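Local coordinates for nuclease-like protein (Chaetomium thermophilum, PDB 6GRB) that resolves four-way DNA junctions as the nuclease GEN1, and probably also cuts 5'-flaps, at residues Ile16-Leu21 and Leu70-Ile75; Asp24-His29 and Glu445-Leu450; Thr59-Phe64 and Ile323-Val328; Gly132-Val137 and Gln293-Ser298. One frame throughout, in Å; residues are numbered along the deposited sequence.

Contacts 1 and 4 are buried and approach the same mixed sheet. Contact 1 sets the start of helix 18-29 against the turn that leads into strand 73-78, and contact 4 lays a phenylalanine beside the loop before strand 136-138; the two touch through His73, Ile75, Val134 and Phe295. Contacts 2 and 3 are helix pairs, partly buried, with a glutamate (contact 2) or a tyrosine (contact 3) at the margin. Contact 2 uses helix 18-29 again, further along, and contact 3 the helix 55-70 that precedes strand 73-78. All four are held by packing rather than hydrogen bonds: aliphatic in contact 1, aliphatic with a carboxylate in contact 2, ring to aliphatic in contact 3, ring to carbonyl and methyls in contact 4.

Contact 1: Ile16-Leu21 and Leu70-Ile75; sequences ISLCKL and LGIHPI
Just ahead of the residues that touch, where Leu18 packs on Leu70 and Ile72, and Cys19 on Leu70, the hydroxyl of Ser17 caps helix 18-29: Ser17 OG accepts from Lys20 N at 3.1 Å, the N-H bent to 144°, and Ser373 O makes a weak second bond to the same oxygen. Past this N-cap the contact turns wholly apolar. Leu18 lies across Leu70 and Ile72 at about a right angle, its CD2 against Leu70 CD1 at 3.6 Å and its CG against Ile72 CD1 at 3.8 Å. With CG opposite the backbone N (chi1 -169°), its branch reaches over to them. Leu70 forks round the helix start, giving CD1 to Leu18 and CD2 to Cys19 CB, 3.7 Å off. Cutting Leu18 back to an alanine would probably leave Leu70 CD1 and Ile72 CD1 facing a gap. Gly71, with positive phi, ends helix 55-70 in a Schellman motif and turns the chain into strand 73-78, which runs parallel to strand 34-37. Helix 55-70 thus bridges neighbouring parallel strands, a beta-alpha-beta crossover of the PIN-like nuclease core.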
loop_
_atom_site.group_PDB
_atom_site.type_symbol
_atom_site.label_atom_id
_atom_site.label_comp_id
_atom_site.label_asym_id
_atom_site.label_seq_id
_atom_site.Cartn_x
_atom_site.Cartn_y
_atom_site.Cartn_z
ATOM N N ILE A 16 9.383 5.310 6.172
ATOM C CA ILE A 16 10.370 4.372 5.656
ATOM C C ILE A 16 10.286 4.337 4.137
ATOM O O ILE A 16 9.202 4.388 3.556
ATOM C CB ILE A 16 10.177 2.975 6.269
ATOM C CG1 ILE A 16 11.313 2.049 5.847
ATOM C CG2 ILE A 16 8.819 2.385 5.881
ATOM C CD1 ILE A 16 11.133 0.653 6.381
ATOM N N SER A 17 11.453 4.273 3.499
ATOM C CA SER A 17 11.548 4.164 2.051
ATOM C C SER A 17 10.854 2.897 1.544
ATOM O O SER A 17 11.238 1.782 1.912
ATOM C CB SER A 17 13.027 4.169 1.668
ATOM O OG SER A 17 13.263 3.563 0.418
ATOM N N LEU A 18 9.851 3.066 0.679
ATOM C CA LEU A 18 9.175 1.913 0.078
ATOM C C LEU A 18 10.163 0.973 -0.610
ATOM O O LEU A 18 10.016 -0.256 -0.570
ATOM C CB LEU A 18 8.123 2.396 -0.919
ATOM C CG LEU A 18 7.127 1.384 -1.473
ATOM C CD1 LEU A 18 6.590 0.487 -0.354
ATOM C CD2 LEU A 18 5.983 2.117 -2.165
ATOM N N CYS A 19 11.179 1.538 -1.254
ATOM C CA CYS A 19 12.248 0.713 -1.792
ATOM C C CYS A 19 12.924 -0.121 -0.700
ATOM O O CYS A 19 13.311 -1.268 -0.946
ATOM C CB CYS A 19 13.259 1.593 -2.524
ATOM S SG CYS A 19 14.795 0.752 -2.950
ATOM N N LYS A 20 13.086 0.424 0.511
ATOM C CA LYS A 20 13.730 -0.381 1.551
ATOM C C LYS A 20 12.837 -1.534 1.994
ATOM O O LYS A 20 13.328 -2.636 2.248
ATOM C CB LYS A 20 14.117 0.462 2.757
ATOM C CG LYS A 20 14.900 -0.358 3.772
ATOM C CD LYS A 20 15.338 0.426 4.975
ATOM C CE LYS A 20 15.585 -0.510 6.144
ATOM N NZ LYS A 20 16.610 -1.507 5.739
ATOM N N LEU A 21 11.525 -1.312 2.080
ATOM C CA LEU A 21 10.624 -2.399 2.439
ATOM C C LEU A 21 10.621 -3.477 1.374
ATOM O O LEU A 21 10.649 -4.670 1.687
ATOM C CB LEU A 21 9.207 -1.876 2.638
ATOM C CG LEU A 21 8.923 -1.041 3.869
ATOM C CD1 LEU A 21 7.562 -0.381 3.688
ATOM C CD2 LEU A 21 8.953 -1.911 5.119
ATOM N N LEU A 70 10.166 -0.544 -8.169
ATOM C CA LEU A 70 10.349 -1.113 -6.842
ATOM C C LEU A 70 10.280 -2.639 -6.854
ATOM O O LEU A 70 10.691 -3.268 -5.880
ATOM C CB LEU A 70 9.306 -0.526 -5.874
ATOM C CG LEU A 70 9.266 1.008 -5.734
ATOM C CD1 LEU A 70 8.012 1.467 -5.058
ATOM C CD2 LEU A 70 10.475 1.510 -4.967
ATOM N N GLY A 71 9.809 -3.247 -7.934
ATOM C CA GLY A 71 9.585 -4.687 -7.951
ATOM C C GLY A 71 8.512 -5.172 -6.990
ATOM O O GLY A 71 8.683 -6.214 -6.346
ATOM N N ILE A 72 7.407 -4.448 -6.875
ATOM C CA ILE A 72 6.339 -4.787 -5.944
ATOM C C ILE A 72 5.233 -5.470 -6.732
ATOM O O ILE A 72 4.882 -5.012 -7.822
ATOM C CB ILE A 72 5.824 -3.527 -5.220
ATOM C CG1 ILE A 72 6.911 -2.966 -4.288
ATOM C CG2 ILE A 72 4.487 -3.783 -4.497
ATOM C CD1 ILE A 72 6.453 -1.808 -3.451
ATOM N N HIS A 73 4.709 -6.584 -6.209
ATOM C CA HIS A 73 3.550 -7.267 -6.782
ATOM C C HIS A 73 2.283 -6.702 -6.142
ATOM O O HIS A 73 1.951 -7.079 -5.006
ATOM C CB HIS A 73 3.594 -8.780 -6.553
ATOM C CG HIS A 73 4.608 -9.514 -7.379
ATOM N ND1 HIS A 73 5.089 -10.763 -7.031
ATOM C CD2 HIS A 73 5.236 -9.177 -8.529
ATOM C CE1 HIS A 73 5.964 -11.162 -7.938
ATOM N NE2 HIS A 73 6.068 -10.218 -8.857
ATOM N N PRO A 74 1.563 -5.800 -6.818
ATOM C CA PRO A 74 0.417 -5.131 -6.195
ATOM C C PRO A 74 -0.908 -5.774 -6.548
ATOM O O PRO A 74 -1.173 -6.125 -7.699
ATOM C CB PRO A 74 0.483 -3.734 -6.814
ATOM C CG PRO A 74 0.964 -4.011 -8.207
ATOM C CD PRO A 74 1.888 -5.222 -8.135
ATOM N N ILE A 75 -1.778 -5.886 -5.549
ATOM C CA ILE A 75 -3.185 -6.207 -5.802
ATOM C C ILE A 75 -4.018 -4.999 -5.372
ATOM O O ILE A 75 -3.984 -4.580 -4.205
ATOM C CB ILE A 75 -3.630 -7.523 -5.133
ATOM C CG1 ILE A 75 -5.091 -7.822 -5.455
ATOM C CG2 ILE A 75 -3.427 -7.506 -3.644
ATOM C CD1 ILE A 75 -5.460 -9.302 -5.350
#

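Contact 2: Asp24-His29 and Glu445-Leu450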
loop_
_atom_site.group_PDB
_atom_site.type_symbol
_atom_site.label_atom_id
_atom_site.label_comp_id
_atom_site.label_asym_id
_atom_site.label_seq_id
_atom_site.Cartn_x
_atom_site.Cartn_y
_atom_site.Cartn_z
ATOM N N ASP A 24 14.220 -5.252 1.437
ATOM C CA ASP A 24 14.382 -6.038 2.657
ATOM C C ASP A 24 13.588 -7.330 2.553
ATOM O O ASP A 24 14.100 -8.429 2.830
ATOM C CB ASP A 24 13.912 -5.240 3.875
ATOM C CG ASP A 24 14.961 -4.252 4.401
ATOM O OD1 ASP A 24 16.138 -4.250 3.934
ATOM O OD2 ASP A 24 14.610 -3.482 5.331
ATOM N N HIS A 25 12.333 -7.208 2.132
ATOM C CA HIS A 25 11.458 -8.367 2.022
ATOM C C HIS A 25 11.959 -9.340 0.962
ATOM O O HIS A 25 11.971 -10.563 1.187
ATOM C CB HIS A 25 10.039 -7.912 1.715
ATOM C CG HIS A 25 9.044 -9.022 1.722
ATOM N ND1 HIS A 25 8.870 -9.876 0.653
ATOM C CD2 HIS A 25 8.170 -9.424 2.674
ATOM C CE1 HIS A 25 7.940 -10.763 0.955
ATOM N NE2 HIS A 25 7.492 -10.502 2.168
ATOM N N LEU A 26 12.382 -8.811 -0.194
ATOM C CA LEU A 26 12.973 -9.647 -1.236
ATOM C C LEU A 26 14.204 -10.391 -0.713
ATOM O O LEU A 26 14.419 -11.562 -1.050
ATOM C CB LEU A 26 13.309 -8.774 -2.447
ATOM C CG LEU A 26 14.073 -9.345 -3.636
ATOM C CD1 LEU A 26 13.535 -10.735 -4.023
ATOM C CD2 LEU A 26 14.051 -8.358 -4.829
ATOM N N GLU A 27 15.010 -9.741 0.133
ATOM C CA GLU A 27 16.196 -10.407 0.666
ATOM C C GLU A 27 15.828 -11.423 1.734
ATOM O O GLU A 27 16.447 -12.488 1.823
ATOM C CB GLU A 27 17.181 -9.385 1.239
ATOM C CG GLU A 27 17.848 -8.532 0.190
ATOM C CD GLU A 27 18.607 -7.396 0.798
ATOM O OE1 GLU A 27 18.974 -7.498 1.980
ATOM O OE2 GLU A 27 18.859 -6.391 0.100
ATOM N N GLN A 28 14.816 -11.108 2.549
ATOM C CA GLN A 28 14.428 -11.977 3.650
ATOM C C GLN A 28 13.628 -13.183 3.163
ATOM O O GLN A 28 13.904 -14.311 3.578
ATOM C CB GLN A 28 13.657 -11.164 4.695
ATOM C CG GLN A 28 12.796 -11.968 5.650
ATOM C CD GLN A 28 13.517 -12.428 6.922
ATOM O OE1 GLN A 28 14.759 -12.464 6.988
ATOM N NE2 GLN A 28 12.731 -12.803 7.943
ATOM N N HIS A 29 12.670 -12.988 2.255
ATOM C CA HIS A 29 11.769 -14.065 1.823
ATOM C C HIS A 29 12.029 -14.548 0.402
ATOM O O HIS A 29 11.225 -15.319 -0.126
ATOM C CB HIS A 29 10.305 -13.633 1.935
ATOM C CG HIS A 29 9.911 -13.224 3.314
ATOM N ND1 HIS A 29 9.939 -11.912 3.734
ATOM C CD2 HIS A 29 9.515 -13.954 4.381
ATOM C CE1 HIS A 29 9.558 -11.847 4.998
ATOM N NE2 HIS A 29 9.297 -13.074 5.414
ATOM N N GLU A 445 20.848 -3.002 -5.864
ATOM C CA GLU A 445 21.884 -4.001 -6.136
ATOM C C GLU A 445 21.349 -5.431 -6.029
ATOM O O GLU A 445 21.760 -6.308 -6.799
ATOM C CB GLU A 445 23.074 -3.802 -5.181
ATOM C CG GLU A 445 24.227 -4.744 -5.415
ATOM C CD GLU A 445 25.331 -4.595 -4.371
ATOM O OE1 GLU A 445 25.018 -4.154 -3.246
ATOM O OE2 GLU A 445 26.515 -4.920 -4.658
ATOM N N THR A 446 20.444 -5.703 -5.087
ATOM C CA THR A 446 20.043 -7.097 -4.985
ATOM C C THR A 446 19.095 -7.495 -6.108
ATOM O O THR A 446 19.047 -8.673 -6.483
ATOM C CB THR A 446 19.440 -7.417 -3.609
ATOM O OG1 THR A 446 18.299 -6.598 -3.359
ATOM C CG2 THR A 446 20.450 -7.234 -2.512
ATOM N N ILE A 447 18.369 -6.542 -6.694
ATOM C CA ILE A 447 17.608 -6.893 -7.891
ATOM C C ILE A 447 18.558 -7.224 -9.044
ATOM O O ILE A 447 18.283 -8.113 -9.856
ATOM C CB ILE A 447 16.603 -5.775 -8.251
ATOM C CG1 ILE A 447 15.426 -5.799 -7.285
ATOM C CG2 ILE A 447 16.090 -5.926 -9.681
ATOM C CD1 ILE A 447 14.292 -4.917 -7.687
ATOM N N LEU A 448 19.712 -6.574 -9.099
ATOM C CA LEU A 448 20.657 -6.838 -10.180
ATOM C C LEU A 448 21.432 -8.140 -9.975
ATOM O O LEU A 448 21.864 -8.761 -10.953
ATOM C CB LEU A 448 21.627 -5.662 -10.324
ATOM C CG LEU A 448 21.101 -4.274 -10.687
ATOM C CD1 LEU A 448 22.278 -3.340 -10.892
ATOM C CD2 LEU A 448 20.235 -4.317 -11.919
ATOM N N LYS A 449 21.636 -8.565 -8.729
ATOM C CA LYS A 449 22.304 -9.841 -8.531
ATOM C C LYS A 449 21.434 -11.001 -8.995
ATOM O O LYS A 449 21.973 -12.047 -9.371
ATOM C CB LYS A 449 22.705 -10.000 -7.068
ATOM C CG LYS A 449 23.786 -9.014 -6.630
ATOM C CD LYS A 449 24.138 -9.188 -5.171
ATOM C CE LYS A 449 25.226 -8.228 -4.740
ATOM N NZ LYS A 449 25.597 -8.342 -3.292
ATOM N N LEU A 450 20.109 -10.809 -9.027
ATOM C CA LEU A 450 19.177 -11.852 -9.439
ATOM C C LEU A 450 19.066 -11.938 -10.958
ATOM O O LEU A 450 19.062 -13.036 -11.535
ATOM C CB LEU A 450 17.796 -11.584 -8.822
ATOM C CG LEU A 450 17.725 -11.547 -7.287
ATOM C CD1 LEU A 450 16.287 -11.307 -6.820
ATOM C CD2 LEU A 450 18.336 -12.815 -6.662
#
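The carboxylate of Glu27 meets Thr446 through one oxygen, Glu27 OE2 lying 3.2 Å from Thr446 CG2, while on the side of helix 24-29 turned away from 445-450 the imidazoles lie against their own neighbours: His29 ND1 sits over one face of the His25 ring, offset toward its rim, and Gln28 CG over one face of the His29 ring. Glu27 gets to Thr446 by an extended chain that crosses the threonine at about a right angle. Thr446 OG1 is also near, at 3.5 Å from Glu27 OE2, but makes no hydrogen bond with it. The threonine holds OG1 between its backbone N and carbonyl carbon (chi1 59°), which turns CG2 opposite the carbonyl. A glycine in place of Thr446 would probably leave the Glu27 chain without the methyl it leans on.

Beside this pair the helices share an aliphatic layer, buried at Leu26 and Ile447 and reaching the surface at Leu450; the axes of the two short helical segments come within 10.6 Å at an angle of 46°. Leu26 divides its branches: CD2 crosses Ile447 CG1 at 3.8 Å, and CD1 meets Leu450 CD1 tip to tip at 4.0 Å. Helix 318-340 closes the layer with Leu339 on Leu26 and Leu450, and Val335 and Cys338 on Ile447. The grip between the N-terminal nuclease part and the GEN1 C-terminal part therefore rests here on apolar packing, with the glutamate's charge held at the rim, where solvent can probably help to satisfy it.

Contact 3: Thr59-Phe64 and Ile323-Val328; sequences TLFYRF and IKLIKV
Val328 sets its CG1 methyl into the angle between two rings of helix 59-64, 3.6 Å from Tyr62 CE1 and 3.8 Å from Phe61 CE1. The two approaches differ. Toward Phe61 the methyl comes at the ring edge, close to its plane; toward Tyr62 it comes in obliquely, the two side chains crossing at about a right angle. Val328 CG2 adds a looser touch, 4.1 Å from Tyr62 CE1. The rings themselves are neighbours, with Phe61 CD1 above one face of Tyr62, offset toward the rim.

Deeper in, Leu325 CD1 lies 4.0 Å from Phe61 CZ, also at the ring edge, so that Leu325 and Val328 both meet the rim of Phe61. Its CG opposite the backbone N (chi1 175°), Phe61 reaches straight across toward the other helix. Phe61 also meets Phe314 and Trp316 edge-to-face, while Tyr62 stays at the exposed margin and, like Val328, touches a crystal neighbour.

The short helical segments run 12.3 Å apart at an angle of 41°, a spacing that the two aromatic side chains bridge. This joins helix 55-70 of the N-terminal nuclease part to the long helix 318-340. With no hydrogen bond or charge pair across the interface, it depends on shape and on the exclusion of water, Phe61 being the buried ring of the pair and Tyr62 the exposed one.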
loop_
_atom_site.group_PDB
_atom_site.type_symbol
_atom_site.label_atom_id
_atom_site.label_comp_id
_atom_site.label_asym_id
_atom_site.label_seq_id
_atom_site.Cartn_x
_atom_site.Cartn_y
_atom_site.Cartn_z
ATOM N N THR A 59 -1.240 10.428 -13.454
ATOM C CA THR A 59 -0.417 10.249 -12.259
ATOM C C THR A 59 -0.548 8.837 -11.708
ATOM O O THR A 59 0.403 8.313 -11.113
ATOM C CB THR A 59 -0.733 11.293 -11.178
ATOM O OG1 THR A 59 -1.964 10.986 -10.536
ATOM C CG2 THR A 59 -0.850 12.651 -11.781
ATOM N N LEU A 60 -1.703 8.203 -11.906
ATOM C CA LEU A 60 -1.847 6.784 -11.589
ATOM C C LEU A 60 -0.895 5.945 -12.441
ATOM O O LEU A 60 -0.218 5.044 -11.943
ATOM C CB LEU A 60 -3.309 6.376 -11.811
ATOM C CG LEU A 60 -3.844 5.133 -11.129
ATOM C CD1 LEU A 60 -4.066 5.425 -9.666
ATOM C CD2 LEU A 60 -5.121 4.654 -11.784
ATOM N N PHE A 61 -0.836 6.251 -13.740
ATOM C CA PHE A 61 0.164 5.686 -14.639
ATOM C C PHE A 61 1.578 5.817 -14.058
ATOM O O PHE A 61 2.324 4.836 -13.998
ATOM C CB PHE A 61 0.044 6.374 -16.014
ATOM C CG PHE A 61 1.094 5.965 -17.006
ATOM C CD1 PHE A 61 2.296 6.649 -17.086
ATOM C CD2 PHE A 61 0.883 4.901 -17.868
ATOM C CE1 PHE A 61 3.272 6.266 -17.991
ATOM C CE2 PHE A 61 1.858 4.513 -18.764
ATOM C CZ PHE A 61 3.048 5.190 -18.827
ATOM N N TYR A 62 1.957 7.021 -13.613
ATOM C CA TYR A 62 3.313 7.226 -13.114
ATOM C C TYR A 62 3.565 6.439 -11.821
ATOM O O TYR A 62 4.633 5.845 -11.661
ATOM C CB TYR A 62 3.591 8.723 -12.945
ATOM C CG TYR A 62 3.817 9.463 -14.254
ATOM C CD1 TYR A 62 4.891 9.141 -15.080
ATOM C CD2 TYR A 62 2.966 10.485 -14.659
ATOM C CE1 TYR A 62 5.115 9.797 -16.270
ATOM C CE2 TYR A 62 3.178 11.162 -15.860
ATOM C CZ TYR A 62 4.260 10.808 -16.662
ATOM O OH TYR A 62 4.488 11.475 -17.848
ATOM N N ARG A 63 2.579 6.362 -10.920
ATOM C CA ARG A 63 2.715 5.498 -9.741
ATOM C C ARG A 63 2.859 4.019 -10.111
ATOM O O ARG A 63 3.519 3.265 -9.390
ATOM C CB ARG A 63 1.516 5.666 -8.798
ATOM C CG ARG A 63 1.282 7.086 -8.322
ATOM C CD ARG A 63 1.844 7.337 -6.941
ATOM N NE ARG A 63 1.776 8.755 -6.584
ATOM C CZ ARG A 63 1.816 9.203 -5.330
ATOM N NH1 ARG A 63 1.919 8.330 -4.332
ATOM N NH2 ARG A 63 1.746 10.513 -5.075
ATOM N N PHE A 64 2.231 3.580 -11.204
ATOM C CA PHE A 64 2.354 2.185 -11.626
ATOM C C PHE A 64 3.761 1.891 -12.147
ATOM O O PHE A 64 4.304 0.803 -11.904
ATOM C CB PHE A 64 1.299 1.847 -12.690
ATOM C CG PHE A 64 -0.094 1.724 -12.155
ATOM C CD1 PHE A 64 -0.384 2.043 -10.838
ATOM C CD2 PHE A 64 -1.123 1.248 -12.961
ATOM C CE1 PHE A 64 -1.670 1.911 -10.339
ATOM C CE2 PHE A 64 -2.431 1.100 -12.457
ATOM C CZ PHE A 64 -2.706 1.445 -11.153
ATOM N N ILE A 323 7.986 7.962 -28.230
ATOM C CA ILE A 323 9.295 8.170 -27.608
ATOM C C ILE A 323 9.137 8.517 -26.134
ATOM O O ILE A 323 9.993 8.171 -25.312
ATOM C CB ILE A 323 10.074 9.256 -28.375
ATOM C CG1 ILE A 323 10.558 8.699 -29.716
ATOM C CG2 ILE A 323 11.227 9.820 -27.546
ATOM C CD1 ILE A 323 11.024 9.771 -30.676
ATOM N N LYS A 324 8.038 9.190 -25.775
ATOM C CA LYS A 324 7.826 9.562 -24.381
ATOM C C LYS A 324 7.426 8.353 -23.534
ATOM O O LYS A 324 7.822 8.247 -22.369
ATOM C CB LYS A 324 6.758 10.652 -24.276
ATOM N N LEU A 325 6.648 7.431 -24.106
ATOM C CA LEU A 325 6.314 6.209 -23.390
ATOM C C LEU A 325 7.561 5.401 -23.107
ATOM O O LEU A 325 7.709 4.846 -22.011
ATOM C CB LEU A 325 5.299 5.376 -24.186
ATOM C CG LEU A 325 4.982 3.945 -23.739
ATOM C CD1 LEU A 325 4.377 3.897 -22.347
ATOM C CD2 LEU A 325 4.064 3.301 -24.726
ATOM N N ILE A 326 8.477 5.352 -24.084
ATOM C CA ILE A 326 9.734 4.609 -23.956
ATOM C C ILE A 326 10.569 5.148 -22.806
ATOM O O ILE A 326 11.070 4.387 -21.978
ATOM C CB ILE A 326 10.518 4.666 -25.280
ATOM C CG1 ILE A 326 9.800 3.887 -26.375
ATOM C CG2 ILE A 326 11.912 4.136 -25.096
ATOM C CD1 ILE A 326 10.138 4.396 -27.775
ATOM N N LYS A 327 10.761 6.472 -22.759
ATOM C CA LYS A 327 11.589 7.067 -21.710
ATOM C C LYS A 327 11.048 6.734 -20.325
ATOM O O LYS A 327 11.812 6.383 -19.417
ATOM C CB LYS A 327 11.685 8.584 -21.898
ATOM N N VAL A 328 9.726 6.810 -20.156
ATOM C CA VAL A 328 9.099 6.644 -18.848
ATOM C C VAL A 328 9.011 5.176 -18.456
ATOM O O VAL A 328 9.198 4.820 -17.288
ATOM C CB VAL A 328 7.716 7.313 -18.861
ATOM C CG1 VAL A 328 6.968 7.014 -17.560
ATOM C CG2 VAL A 328 7.874 8.803 -19.083
#

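Contact 4: Gly132-Val137 and Gln293-Ser298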
loop_
_atom_site.group_PDB
_atom_site.type_symbol
_atom_site.label_atom_id
_atom_site.label_comp_id
_atom_site.label_asym_id
_atom_site.label_seq_id
_atom_site.Cartn_x
_atom_site.Cartn_y
_atom_site.Cartn_z
ATOM N N GLY A 132 -2.518 -14.340 4.215
ATOM C CA GLY A 132 -1.247 -14.590 3.563
ATOM C C GLY A 132 -1.210 -14.300 2.079
ATOM O O GLY A 132 -0.184 -14.565 1.441
ATOM N N ILE A 133 -2.296 -13.762 1.509
ATOM C CA ILE A 133 -2.295 -13.377 0.104
ATOM C C ILE A 133 -1.307 -12.233 -0.140
ATOM O O ILE A 133 -0.679 -12.160 -1.202
ATOM C CB ILE A 133 -3.727 -13.010 -0.330
ATOM C CG1 ILE A 133 -4.701 -14.109 0.078
ATOM C CG2 ILE A 133 -3.809 -12.785 -1.832
ATOM C CD1 ILE A 133 -4.458 -15.429 -0.635
ATOM N N VAL A 134 -1.162 -11.321 0.831
ATOM C CA VAL A 134 -0.274 -10.168 0.720
ATOM C C VAL A 134 0.482 -9.984 2.031
ATOM O O VAL A 134 0.088 -10.499 3.075
ATOM C CB VAL A 134 -1.001 -8.836 0.364
ATOM C CG1 VAL A 134 -1.753 -8.962 -0.938
ATOM C CG2 VAL A 134 -1.907 -8.356 1.522
ATOM N N ASP A 135 1.577 -9.221 1.963
ATOM C CA ASP A 135 2.473 -9.035 3.108
ATOM C C ASP A 135 2.221 -7.740 3.864
ATOM O O ASP A 135 2.605 -7.642 5.031
ATOM C CB ASP A 135 3.949 -9.056 2.673
ATOM C CG ASP A 135 4.280 -10.204 1.713
ATOM O OD1 ASP A 135 4.163 -11.402 2.097
ATOM O OD2 ASP A 135 4.658 -9.887 0.558
ATOM N N ALA A 136 1.593 -6.756 3.225
ATOM C CA ALA A 136 1.306 -5.475 3.855
ATOM C C ALA A 136 0.116 -4.835 3.150
ATOM O O ALA A 136 -0.229 -5.175 2.015
ATOM C CB ALA A 136 2.516 -4.536 3.817
ATOM N N VAL A 137 -0.493 -3.883 3.838
ATOM C CA VAL A 137 -1.652 -3.165 3.330
ATOM C C VAL A 137 -1.266 -1.705 3.188
ATOM O O VAL A 137 -0.696 -1.126 4.112
ATOM C CB VAL A 137 -2.869 -3.351 4.263
ATOM C CG1 VAL A 137 -4.010 -2.434 3.869
ATOM C CG2 VAL A 137 -3.327 -4.817 4.239
ATOM N N GLN A 293 -3.800 -19.336 -5.770
ATOM C CA GLN A 293 -3.166 -19.915 -6.947
ATOM C C GLN A 293 -2.907 -18.890 -8.041
ATOM O O GLN A 293 -2.019 -19.100 -8.874
ATOM C CB GLN A 293 -4.033 -21.054 -7.508
ATOM N N GLU A 294 -3.642 -17.781 -8.050
ATOM C CA GLU A 294 -3.615 -16.868 -9.177
ATOM C C GLU A 294 -2.894 -15.548 -8.894
ATOM O O GLU A 294 -2.574 -14.820 -9.839
ATOM C CB GLU A 294 -5.059 -16.621 -9.664
ATOM C CG GLU A 294 -5.675 -17.894 -10.305
ATOM C CD GLU A 294 -7.118 -17.733 -10.821
ATOM O OE1 GLU A 294 -7.747 -18.762 -11.195
ATOM O OE2 GLU A 294 -7.629 -16.590 -10.846
ATOM N N PHE A 295 -2.600 -15.225 -7.643
ATOM C CA PHE A 295 -1.857 -14.009 -7.370
ATOM C C PHE A 295 -0.595 -14.392 -6.594
ATOM O O PHE A 295 -0.684 -15.203 -5.667
ATOM C CB PHE A 295 -2.702 -12.992 -6.583
ATOM C CG PHE A 295 -1.897 -11.842 -6.050
ATOM C CD1 PHE A 295 -1.465 -10.834 -6.893
ATOM C CD2 PHE A 295 -1.552 -11.785 -4.707
ATOM C CE1 PHE A 295 -0.701 -9.806 -6.417
ATOM C CE2 PHE A 295 -0.786 -10.758 -4.215
ATOM C CZ PHE A 295 -0.357 -9.755 -5.069
ATOM N N PRO A 296 0.557 -13.816 -6.967
ATOM C CA PRO A 296 0.635 -12.808 -8.027
ATOM C C PRO A 296 0.542 -13.434 -9.414
ATOM O O PRO A 296 1.261 -14.392 -9.701
ATOM C CB PRO A 296 2.022 -12.198 -7.818
ATOM C CG PRO A 296 2.823 -13.305 -7.225
ATOM C CD PRO A 296 1.875 -14.098 -6.368
ATOM N N PRO A 297 -0.339 -12.894 -10.270
ATOM C CA PRO A 297 -0.531 -13.396 -11.634
ATOM C C PRO A 297 0.588 -12.945 -12.568
ATOM O O PRO A 297 1.373 -12.067 -12.209
ATOM C CB PRO A 297 -1.853 -12.754 -12.052
ATOM C CG PRO A 297 -1.901 -11.480 -11.280
ATOM C CD PRO A 297 -1.228 -11.761 -9.964
ATOM N N SER A 298 0.653 -13.542 -13.753
ATOM C CA SER A 298 1.678 -13.195 -14.730
ATOM C C SER A 298 1.653 -11.705 -15.054
ATOM O O SER A 298 0.585 -11.114 -15.216
ATOM C CB SER A 298 1.497 -14.015 -16.010
ATOM O OG SER A 298 0.247 -13.741 -16.617
#
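Ile133 and Phe295 mark the closest pass of two loops, CA to CA 7.5 Å, each just beyond a helix end: Gly132 closes helix 121-130 in a Schellman motif with a phi of 86°, and Phe295 leaves helix 285-294 ahead of a cis peptide bond to Pro296. Phe295 does all the touching on its side. Its ring edge meets the backbone of Ile133, with Ile133 O in the ring plane and 3.3 Å from Phe295 CE2. Beside that, Ile133 CG2 lies 3.8 Å from Phe295 CD2, and Val134 CG1 approaches Phe295 CE2 obliquely at 3.9 Å. The CG of Phe295 stands opposite its backbone N (chi1 169°), carrying the ring out toward the loop, and Pro296 CB lies over one face, offset toward the rim. Ile75 of strand 73-78 packs against both Val134 and Phe295, so the contact sits against the central sheet. Across the contact there is no hydrogen bond. The partly positive C-H edge of the ring, turned to a carbonyl oxygen, is likely to add a mild electrostatic attraction to what is otherwise close apolar packing.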